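Local coordinates for protein Gp26 (Listeria phage P40, PDB 4JZ5) that probably hydrolyses peptidoglycan of the Listeria cell wall as a phage endolysin, through a catalytic domain of glycosyl hydrolase family 25, at residues A[79-84]-A[117-122]; A[88-93]-A[132-137]; A[61-66]-A[101-106]. One frame throughout, in Å; residues are numbered along the deposited sequence.

Contact 1: residues A[79-84]-A[117-122]; sequences YHYALF and DYEEVK
The Y81 ring has E120 OE2 and L83 CD2 at its edge, in its plane, and a water over one face. Y81 CG is anti to the backbone N (chi1 -172°), which extends the ring to the E119 and E120 carboxylates. The E120 carboxylate stands almost perpendicular to it (87°), OE2 accepting Y81 OH at 2.6 Å through the anti lone pair; E119 and D117 lie along the CE2-CD2 side, E119 OE1 3.5 Å from Y81 CE2. The Y118 ring has E120 O, two residues on, above one face; F84 approaches it obliquely, planes 31° apart, with F84 CZ 3.5 Å from Y118 CE1, and A82 CB rests on Y118 CD1. F84 reaches helices 87-106 and 128-143, Y118 the latter. Y81 and D117 form a parallel bridge, in which D117 N donates to H80 O (2.9 Å) and A82 N to D117 O (3.0 Å). Past the bridge, water-mediated bonds replace direct backbone ones: one water joins A82 O, D117 O and E119 N, another A82 O and E120 O. D117 OD1 and E119 OE1 lie 2.6 Å apart, which, with the D117-Y118-E119 sequence at a strand end, is consistent with the D-x-E motif of family 25 and an active-site acid cluster.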
loop_
_atom_site.group_PDB
_atom_site.type_symbol
_atom_site.label_atom_id
_atom_site.label_comp_id
_atom_site.label_asym_id
_atom_site.label_seq_id
_atom_site.Cartn_x
_atom_site.Cartn_y
_atom_site.Cartn_z
ATOM N N TYR A 79 2.151 2.131 2.916
ATOM C CA TYR A 79 2.937 1.087 2.281
ATOM C C TYR A 79 4.392 1.515 2.170
ATOM O O TYR A 79 4.708 2.653 1.832
ATOM C CB TYR A 79 2.361 0.683 0.902
ATOM C CG TYR A 79 2.624 1.643 -0.245
ATOM C CD1 TYR A 79 3.773 1.532 -1.022
ATOM C CD2 TYR A 79 1.706 2.631 -0.588
ATOM C CE1 TYR A 79 4.019 2.380 -2.086
ATOM C CE2 TYR A 79 1.948 3.496 -1.657
ATOM C CZ TYR A 79 3.104 3.353 -2.403
ATOM O OH TYR A 79 3.378 4.193 -3.457
ATOM N N HIS A 80 5.281 0.558 2.421
ATOM C CA HIS A 80 6.719 0.744 2.349
ATOM C C HIS A 80 7.269 0.134 1.071
ATOM O O HIS A 80 6.993 -1.031 0.784
ATOM C CB HIS A 80 7.379 0.028 3.528
ATOM C CG HIS A 80 8.867 0.083 3.484
ATOM N ND1 HIS A 80 9.688 -0.953 3.093
ATOM C CD2 HIS A 80 9.669 1.126 3.767
ATOM C CE1 HIS A 80 10.948 -0.539 3.169
ATOM N NE2 HIS A 80 10.954 0.718 3.567
ATOM N N TYR A 81 8.046 0.907 0.311
ATOM C CA TYR A 81 8.685 0.412 -0.899
ATOM C C TYR A 81 10.016 -0.230 -0.520
ATOM O O TYR A 81 10.971 0.451 -0.122
ATOM C CB TYR A 81 8.897 1.542 -1.924
ATOM C CG TYR A 81 9.369 0.995 -3.248
ATOM C CD1 TYR A 81 10.711 0.718 -3.468
ATOM C CD2 TYR A 81 8.467 0.679 -4.249
ATOM C CE1 TYR A 81 11.143 0.191 -4.668
ATOM C CE2 TYR A 81 8.899 0.153 -5.463
ATOM C CZ TYR A 81 10.230 -0.109 -5.646
ATOM O OH TYR A 81 10.659 -0.642 -6.843
ATOM N N ALA A 82 10.065 -1.550 -0.612
ATOM C CA ALA A 82 11.203 -2.315 -0.119
ATOM C C ALA A 82 12.435 -2.256 -1.010
ATOM O O ALA A 82 12.330 -2.390 -2.231
ATOM C CB ALA A 82 10.801 -3.757 0.040
ATOM N N LEU A 83 13.589 -2.117 -0.368
ATOM C CA LEU A 83 14.892 -2.126 -1.028
ATOM C C LEU A 83 15.909 -2.920 -0.203
ATOM O O LEU A 83 17.112 -2.723 -0.329
ATOM C CB LEU A 83 15.390 -0.696 -1.210
ATOM C CG LEU A 83 14.560 0.122 -2.200
ATOM C CD1 LEU A 83 14.912 1.599 -2.132
ATOM C CD2 LEU A 83 14.725 -0.397 -3.614
ATOM N N PHE A 84 15.444 -3.847 0.631
ATOM C CA PHE A 84 16.330 -4.387 1.654
ATOM C C PHE A 84 17.362 -5.386 1.139
ATOM O O PHE A 84 17.126 -6.147 0.200
ATOM C CB PHE A 84 15.566 -4.924 2.882
ATOM C CG PHE A 84 14.356 -5.781 2.584
ATOM C CD1 PHE A 84 14.482 -7.056 2.052
ATOM C CD2 PHE A 84 13.094 -5.337 2.911
ATOM C CE1 PHE A 84 13.362 -7.847 1.835
ATOM C CE2 PHE A 84 11.976 -6.141 2.716
ATOM C CZ PHE A 84 12.108 -7.390 2.176
ATOM N N ASP A 117 5.490 -3.371 0.044
ATOM C CA ASP A 117 5.492 -3.319 -1.423
ATOM C C ASP A 117 6.821 -3.891 -1.886
ATOM O O ASP A 117 7.888 -3.274 -1.680
ATOM C CB ASP A 117 5.320 -1.845 -1.829
ATOM C CG ASP A 117 5.459 -1.578 -3.313
ATOM O OD1 ASP A 117 6.033 -2.391 -4.040
ATOM O OD2 ASP A 117 5.007 -0.501 -3.752
ATOM N N TYR A 118 6.779 -5.108 -2.429
ATOM C CA TYR A 118 7.999 -5.839 -2.759
ATOM C C TYR A 118 7.964 -6.174 -4.229
ATOM O O TYR A 118 7.300 -7.152 -4.617
ATOM C CB TYR A 118 8.172 -7.125 -1.921
ATOM C CG TYR A 118 9.599 -7.602 -2.003
ATOM C CD1 TYR A 118 10.568 -7.091 -1.167
ATOM C CD2 TYR A 118 10.001 -8.492 -2.976
ATOM C CE1 TYR A 118 11.890 -7.468 -1.282
ATOM C CE2 TYR A 118 11.321 -8.879 -3.095
ATOM C CZ TYR A 118 12.263 -8.352 -2.266
ATOM O OH TYR A 118 13.574 -8.746 -2.416
ATOM N N GLU A 119 8.651 -5.373 -5.043
ATOM C CA GLU A 119 8.549 -5.529 -6.487
ATOM C C GLU A 119 9.891 -5.430 -7.217
ATOM O O GLU A 119 9.929 -5.404 -8.447
ATOM C CB GLU A 119 7.553 -4.515 -7.028
ATOM C CG GLU A 119 7.982 -3.080 -6.873
ATOM C CD GLU A 119 6.879 -2.091 -7.297
ATOM O OE1 GLU A 119 6.084 -1.620 -6.471
ATOM O OE2 GLU A 119 6.811 -1.748 -8.498
ATOM N N GLU A 120 10.989 -5.395 -6.467
ATOM C CA GLU A 120 12.329 -5.551 -7.024
ATOM C C GLU A 120 13.161 -6.215 -5.946
ATOM O O GLU A 120 12.761 -6.256 -4.786
ATOM C CB GLU A 120 12.932 -4.211 -7.459
ATOM C CG GLU A 120 13.209 -3.216 -6.339
ATOM C CD GLU A 120 13.911 -1.969 -6.856
ATOM O OE1 GLU A 120 15.144 -2.021 -7.066
ATOM O OE2 GLU A 120 13.227 -0.934 -7.079
ATOM N N VAL A 121 14.307 -6.756 -6.334
ATOM C CA VAL A 121 15.140 -7.514 -5.412
ATOM C C VAL A 121 16.502 -6.861 -5.248
ATOM O O VAL A 121 17.209 -6.641 -6.229
ATOM C CB VAL A 121 15.327 -8.962 -5.884
ATOM C CG1 VAL A 121 16.158 -9.736 -4.874
ATOM C CG2 VAL A 121 13.970 -9.631 -6.100
ATOM N N LYS A 122 16.843 -6.510 -4.015
ATOM C CA LYS A 122 18.132 -5.909 -3.691
ATOM C C LYS A 122 18.911 -6.811 -2.731
ATOM O O LYS A 122 19.957 -6.424 -2.202
ATOM C CB LYS A 122 17.962 -4.519 -3.066
ATOM C CG LYS A 122 17.211 -3.515 -3.950
ATOM C CD LYS A 122 17.899 -3.246 -5.294
ATOM C CE LYS A 122 19.178 -2.421 -5.168
ATOM N NZ LYS A 122 18.929 -1.037 -4.694
HETATM O O HOH W 1 9.517 -0.543 -9.414
HETATM O O HOH W 2 13.796 -4.709 -2.805
HETATM O O HOH W 3 10.000 -3.094 -3.775
HETATM O O HOH W 4 19.041 -1.360 -1.828
HETATM O O HOH W 5 15.204 -6.692 -1.662
#

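Contact 2: residues A[88-93]-A[132-137]; sequences QDTINE and CQRFID
F135 brings the CD2-CE2 side of its ring obliquely against the backbone of helix 88-93, and this is where the two helices pack closely. Its CE2 comes to 3.6 Å from E93 C and its CD2 to 3.8 Å from T90 O, so the ring meets backbone as much as side chain. The first torsion explains the reach: CG is anti to the backbone N (chi1 179°), which carries the phenyl group out beside the T90-E93 turn. The T90 methyl meets the base of the side chain, CG2 lying 4.0 Å from F135 CB. At T90 and F135 the CA atoms are 6.0 Å apart, the nearest across the pair, and the short axes approach to 8.7 Å at a crossing angle of -39°.

The outer side, by contrast, is carried by one long side chain. R134 bends at chi3 (67°) and sends its guanidinium across T90 and I91 at about a right angle to each. T90 CB touches R134 NH1 at 3.6 Å, I91 CG1 touches R134 NH2 at 3.6 Å, and I91 CD1 lies over one face of the group. The polar ends are answered just beyond these turns: E131 OE1 takes both a salt bridge from R134 NH1 and a hydrogen bond with T90 OG1, and G87 O receives R134 NH1 as well. At the periphery a water in the guanidinium plane donates to Q88 OE1 and accepts a weak bond from R134 NH2.

Inward from the helix pair lies the sheet. F135 and I136 rest on L116 of strand 114-117, and the F135 ring also meets that of H80 on strand 76-81; A94 and L97, farther along helix 87-106, extend the seat of the phenyl group. Consecutive helices 87-106 and 128-143 are thereby packed side by side on the parallel strands they connect.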
loop_
_atom_site.group_PDB
_atom_site.type_symbol
_atom_site.label_atom_id
_atom_site.label_comp_id
_atom_site.label_asym_id
_atom_site.label_seq_id
_atom_site.Cartn_x
_atom_site.Cartn_y
_atom_site.Cartn_z
ATOM N N GLN A 88 20.230 -7.611 8.764
ATOM C CA GLN A 88 19.766 -6.517 9.587
ATOM C C GLN A 88 19.087 -5.438 8.757
ATOM O O GLN A 88 18.202 -4.751 9.250
ATOM C CB GLN A 88 20.919 -5.921 10.381
ATOM C CG GLN A 88 20.512 -4.801 11.333
ATOM C CD GLN A 88 19.515 -5.255 12.372
ATOM O OE1 GLN A 88 19.600 -6.374 12.882
ATOM N NE2 GLN A 88 18.571 -4.387 12.703
ATOM N N ASP A 89 19.484 -5.271 7.495
ATOM C CA ASP A 89 18.869 -4.244 6.665
ATOM C C ASP A 89 17.376 -4.483 6.482
ATOM O O ASP A 89 16.612 -3.529 6.406
ATOM C CB ASP A 89 19.568 -4.173 5.311
ATOM C CG ASP A 89 19.203 -2.930 4.528
ATOM O OD1 ASP A 89 19.303 -1.815 5.079
ATOM O OD2 ASP A 89 18.851 -3.063 3.344
ATOM N N THR A 90 16.942 -5.738 6.412
ATOM C CA THR A 90 15.518 -6.029 6.306
ATOM C C THR A 90 14.766 -5.494 7.519
ATOM O O THR A 90 13.693 -4.898 7.398
ATOM C CB THR A 90 15.297 -7.529 6.172
ATOM O OG1 THR A 90 16.063 -7.994 5.050
ATOM C CG2 THR A 90 13.829 -7.872 5.977
ATOM N N ILE A 91 15.336 -5.711 8.697
ATOM C CA ILE A 91 14.737 -5.229 9.929
ATOM C C ILE A 91 14.794 -3.705 9.985
ATOM O O ILE A 91 13.835 -3.052 10.413
ATOM C CB ILE A 91 15.440 -5.852 11.156
ATOM C CG1 ILE A 91 15.363 -7.383 11.094
ATOM C CG2 ILE A 91 14.828 -5.340 12.453
ATOM C CD1 ILE A 91 13.945 -7.930 10.982
ATOM N N ASN A 92 15.900 -3.114 9.539
ATOM C CA ASN A 92 15.981 -1.658 9.539
ATOM C C ASN A 92 14.913 -1.056 8.627
ATOM O O ASN A 92 14.328 -0.017 8.951
ATOM C CB ASN A 92 17.377 -1.184 9.149
ATOM C CG ASN A 92 18.421 -1.516 10.195
ATOM O OD1 ASN A 92 18.101 -1.737 11.357
ATOM N ND2 ASN A 92 19.677 -1.530 9.788
ATOM N N GLU A 93 14.627 -1.709 7.501
ATOM C CA GLU A 93 13.547 -1.246 6.639
ATOM C C GLU A 93 12.183 -1.439 7.306
ATOM O O GLU A 93 11.308 -0.569 7.202
ATOM C CB GLU A 93 13.578 -1.946 5.273
ATOM C CG GLU A 93 14.715 -1.418 4.405
ATOM C CD GLU A 93 14.502 -1.551 2.916
ATOM O OE1 GLU A 93 13.358 -1.849 2.471
ATOM O OE2 GLU A 93 15.478 -1.310 2.182
ATOM N N CYS A 132 10.793 -11.240 3.041
ATOM C CA CYS A 132 9.501 -10.595 3.168
ATOM C C CYS A 132 8.849 -10.994 4.486
ATOM O O CYS A 132 8.257 -10.163 5.158
ATOM C CB CYS A 132 8.586 -10.962 1.998
ATOM S SG CYS A 132 8.993 -10.112 0.468
ATOM N N GLN A 133 8.937 -12.275 4.840
ATOM C CA GLN A 133 8.348 -12.742 6.088
ATOM C C GLN A 133 8.993 -12.071 7.304
ATOM O O GLN A 133 8.284 -11.672 8.238
ATOM C CB GLN A 133 8.454 -14.262 6.221
ATOM C CG GLN A 133 7.554 -14.792 7.326
ATOM C CD GLN A 133 6.109 -14.662 6.942
ATOM O OE1 GLN A 133 5.679 -15.286 5.971
ATOM N NE2 GLN A 133 5.373 -13.785 7.604
ATOM N N ARG A 134 10.320 -11.962 7.301
ATOM C CA ARG A 134 11.013 -11.288 8.394
ATOM C C ARG A 134 10.534 -9.850 8.537
ATOM O O ARG A 134 10.313 -9.379 9.663
ATOM C CB ARG A 134 12.526 -11.333 8.199
ATOM C CG ARG A 134 13.107 -12.739 8.257
ATOM C CD ARG A 134 14.612 -12.706 8.012
ATOM N NE ARG A 134 15.310 -12.043 9.109
ATOM C CZ ARG A 134 16.162 -11.033 8.996
ATOM N NH1 ARG A 134 16.490 -10.520 7.822
ATOM N NH2 ARG A 134 16.694 -10.532 10.101
ATOM N N PHE A 135 10.391 -9.151 7.422
ATOM C CA PHE A 135 9.904 -7.777 7.447
ATOM C C PHE A 135 8.507 -7.690 8.057
ATOM O O PHE A 135 8.263 -6.897 8.965
ATOM C CB PHE A 135 9.913 -7.231 6.013
ATOM C CG PHE A 135 9.400 -5.814 5.880
ATOM C CD1 PHE A 135 8.043 -5.539 5.905
ATOM C CD2 PHE A 135 10.288 -4.759 5.708
ATOM C CE1 PHE A 135 7.580 -4.240 5.784
ATOM C CE2 PHE A 135 9.829 -3.456 5.576
ATOM C CZ PHE A 135 8.471 -3.203 5.618
ATOM N N ILE A 136 7.596 -8.495 7.539
ATOM C CA ILE A 136 6.201 -8.464 7.959
ATOM C C ILE A 136 6.061 -8.864 9.427
ATOM O O ILE A 136 5.355 -8.190 10.184
ATOM C CB ILE A 136 5.368 -9.350 7.021
ATOM C CG1 ILE A 136 5.281 -8.678 5.638
ATOM C CG2 ILE A 136 3.990 -9.652 7.609
ATOM C CD1 ILE A 136 4.735 -9.572 4.558
ATOM N N ASP A 137 6.745 -9.927 9.837
ATOM C CA ASP A 137 6.704 -10.337 11.225
ATOM C C ASP A 137 7.175 -9.204 12.124
ATOM O O ASP A 137 6.619 -8.986 13.207
ATOM C CB ASP A 137 7.633 -11.519 11.472
ATOM C CG ASP A 137 7.172 -12.825 10.828
ATOM O OD1 ASP A 137 6.046 -12.909 10.323
ATOM O OD2 ASP A 137 7.976 -13.787 10.861
HETATM O O HOH W 6 18.834 -9.090 11.506
#

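Contact 3: residues A[61-66]-A[101-106]; sequences RLEQHA and YKKCRQ
C104 SG is the meeting point of the apolar contacts, 3.7 Å from A66 CB and 4.0 Å from L62 CD1, so two residues one turn apart on helix 62-66 receive it together. With SG anti to the carbonyl carbon (chi1 -70°), the thiol lies on the side of its helix that faces those two residues. The A66 and C104 CA atoms, 6.2 Å apart, are the nearest pair. The short axes approach to 9.9 Å at a crossing angle of -49°. The other branch of L62, CD2, makes a looser contact with the aliphatic part of K103, 4.4 Å from its CD.

Charged side chains form the second group, at the outer margin. E63 and K103 cross at a slant, and E63 OE2 comes within 4.2 Å of K103 CD, nearer than to its amine. E63 OE2 and K103 NZ are 4.6 Å apart, beyond a salt bridge, which suggests a general electrostatic attraction. The lysine runs extended until its last bend (chi4 -70°), and its ammonium has a cation-pi partner in Y58, which precedes helix 62-72 in the chain.

Hydrogen bonding is a matter for each helix separately: backbone bonds such as A66 N to L62 O and R105 N to Y101 O hold the turns.

Beneath the apolar group lies the sheet. L62 and A66 reach I49 of strand 46-53, while L62 and C104 meet L78 of strand 76-81, and A66 touches F76. The contact is therefore nonpolar on the side toward the strands, where small A66 and C104 permit the closest approach, and charged toward the outside, where E63 and K103 add a long-range attraction without a direct bond.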
loop_
_atom_site.group_PDB
_atom_site.type_symbol
_atom_site.label_atom_id
_atom_site.label_comp_id
_atom_site.label_asym_id
_atom_site.label_seq_id
_atom_site.Cartn_x
_atom_site.Cartn_y
_atom_site.Cartn_z
ATOM N N ARG A 61 5.887 13.329 0.861
ATOM C CA ARG A 61 4.527 13.779 1.116
ATOM C C ARG A 61 3.837 12.963 2.204
ATOM O O ARG A 61 2.635 13.114 2.393
ATOM C CB ARG A 61 3.682 13.751 -0.170
ATOM C CG ARG A 61 4.197 14.649 -1.302
ATOM C CD ARG A 61 4.037 16.136 -1.064
ATOM N NE ARG A 61 4.799 16.868 -2.077
ATOM C CZ ARG A 61 4.725 18.173 -2.297
ATOM N NH1 ARG A 61 3.901 18.928 -1.593
ATOM N NH2 ARG A 61 5.474 18.722 -3.242
ATOM N N LEU A 62 4.572 12.101 2.902
ATOM C CA LEU A 62 3.966 11.265 3.936
ATOM C C LEU A 62 3.148 12.080 4.940
ATOM O O LEU A 62 1.972 11.786 5.187
ATOM C CB LEU A 62 5.049 10.490 4.680
ATOM C CG LEU A 62 4.615 9.794 5.974
ATOM C CD1 LEU A 62 3.586 8.729 5.697
ATOM C CD2 LEU A 62 5.824 9.176 6.654
ATOM N N GLU A 63 3.751 13.105 5.519
ATOM C CA GLU A 63 3.047 13.846 6.542
ATOM C C GLU A 63 1.925 14.680 5.954
ATOM O O GLU A 63 0.854 14.776 6.547
ATOM C CB GLU A 63 4.025 14.673 7.355
ATOM C CG GLU A 63 4.987 13.767 8.126
ATOM C CD GLU A 63 6.030 14.512 8.910
ATOM O OE1 GLU A 63 5.770 15.666 9.284
ATOM O OE2 GLU A 63 7.114 13.938 9.146
ATOM N N GLN A 64 2.155 15.281 4.789
ATOM C CA GLN A 64 1.101 16.047 4.140
ATOM C C GLN A 64 -0.124 15.187 3.882
ATOM O O GLN A 64 -1.254 15.583 4.176
ATOM C CB GLN A 64 1.598 16.642 2.827
ATOM C CG GLN A 64 0.552 17.421 2.085
ATOM C CD GLN A 64 0.973 17.727 0.676
ATOM O OE1 GLN A 64 2.033 18.318 0.459
ATOM N NE2 GLN A 64 0.166 17.316 -0.297
ATOM N N HIS A 65 0.096 14.001 3.324
ATOM C CA HIS A 65 -1.003 13.121 3.002
ATOM C C HIS A 65 -1.684 12.608 4.260
ATOM O O HIS A 65 -2.909 12.555 4.324
ATOM C CB HIS A 65 -0.537 11.944 2.131
ATOM C CG HIS A 65 -0.222 12.357 0.734
ATOM N ND1 HIS A 65 0.652 11.713 -0.116
ATOM C CD2 HIS A 65 -0.722 13.403 0.045
ATOM C CE1 HIS A 65 0.663 12.355 -1.274
ATOM N NE2 HIS A 65 -0.155 13.385 -1.198
ATOM N N ALA A 66 -0.912 12.225 5.274
ATOM C CA ALA A 66 -1.518 11.739 6.505
ATOM C C ALA A 66 -2.408 12.808 7.135
ATOM O O ALA A 66 -3.543 12.526 7.548
ATOM C CB ALA A 66 -0.448 11.296 7.490
ATOM N N TYR A 101 4.618 4.958 10.685
ATOM C CA TYR A 101 3.373 4.778 11.426
ATOM C C TYR A 101 3.358 5.672 12.679
ATOM O O TYR A 101 2.390 6.390 12.938
ATOM C CB TYR A 101 3.211 3.289 11.764
ATOM C CG TYR A 101 2.025 2.991 12.641
ATOM C CD1 TYR A 101 0.743 2.930 12.129
ATOM C CD2 TYR A 101 2.190 2.774 13.993
ATOM C CE1 TYR A 101 -0.338 2.667 12.943
ATOM C CE2 TYR A 101 1.119 2.499 14.806
ATOM C CZ TYR A 101 -0.147 2.455 14.289
ATOM O OH TYR A 101 -1.214 2.188 15.112
ATOM N N LYS A 102 4.444 5.646 13.436
ATOM C CA LYS A 102 4.557 6.504 14.607
ATOM C C LYS A 102 4.487 7.989 14.246
ATOM O O LYS A 102 3.875 8.769 14.963
ATOM C CB LYS A 102 5.852 6.194 15.354
ATOM C CG LYS A 102 5.890 4.815 16.004
ATOM C CD LYS A 102 7.283 4.554 16.572
ATOM C CE LYS A 102 7.381 3.299 17.421
ATOM N NZ LYS A 102 8.746 3.178 18.019
ATOM N N LYS A 103 5.112 8.393 13.155
ATOM C CA LYS A 103 5.061 9.786 12.720
ATOM C C LYS A 103 3.623 10.219 12.436
ATOM O O LYS A 103 3.198 11.311 12.803
ATOM C CB LYS A 103 5.904 9.981 11.468
ATOM C CG LYS A 103 7.405 9.969 11.668
ATOM C CD LYS A 103 8.117 10.082 10.324
ATOM C CE LYS A 103 9.618 9.990 10.474
ATOM N NZ LYS A 103 10.174 11.189 11.147
ATOM N N CYS A 104 2.868 9.352 11.769
ATOM C CA CYS A 104 1.469 9.651 11.524
ATOM C C CYS A 104 0.717 9.823 12.838
ATOM O O CYS A 104 -0.049 10.761 13.004
ATOM C CB CYS A 104 0.824 8.544 10.707
ATOM S SG CYS A 104 1.413 8.489 8.987
ATOM N N ARG A 105 0.946 8.916 13.784
ATOM C CA ARG A 105 0.252 9.005 15.064
ATOM C C ARG A 105 0.661 10.259 15.844
ATOM O O ARG A 105 -0.163 10.847 16.543
ATOM C CB ARG A 105 0.468 7.739 15.901
ATOM C CG ARG A 105 -0.105 6.482 15.268
ATOM C CD ARG A 105 -0.474 5.444 16.324
ATOM N NE ARG A 105 -1.575 5.930 17.149
ATOM C CZ ARG A 105 -1.535 6.148 18.457
ATOM N NH1 ARG A 105 -0.446 5.909 19.176
ATOM N NH2 ARG A 105 -2.616 6.624 19.032
ATOM N N GLN A 106 1.917 10.685 15.726
ATOM C CA GLN A 106 2.369 11.918 16.351
ATOM C C GLN A 106 1.575 13.123 15.857
ATOM O O GLN A 106 1.392 14.089 16.602
ATOM C CB GLN A 106 3.859 12.134 16.092
ATOM C CG GLN A 106 4.435 13.393 16.723
ATOM C CD GLN A 106 4.864 13.195 18.162
ATOM O OE1 GLN A 106 5.185 12.081 18.580
ATOM N NE2 GLN A 106 4.882 14.280 18.925
#

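How the contacts relate
The polar chemistry lies mainly in contact 1, at the end of the parallel strands and partly buried, with an exposed K122 and with direct hydrogen bonds and bridging waters between its segments. Contacts 2 and 3 are buried helix pairs on the sheet and rest on van der Waals packing, in contact 2 partly against backbone, with charged residues at their margins. Both use helix 87-106, one near its start and the other at its end, centres about 21 Å apart. Contacts 1 and 2 do meet: L83 N approaches E93 OE1 at 2.9 Å, a probable hydrogen bond joining the loop after strand 76-81 to that helix. Contact 3 stays separate from contact 1, their nearest atoms about 7 Å apart.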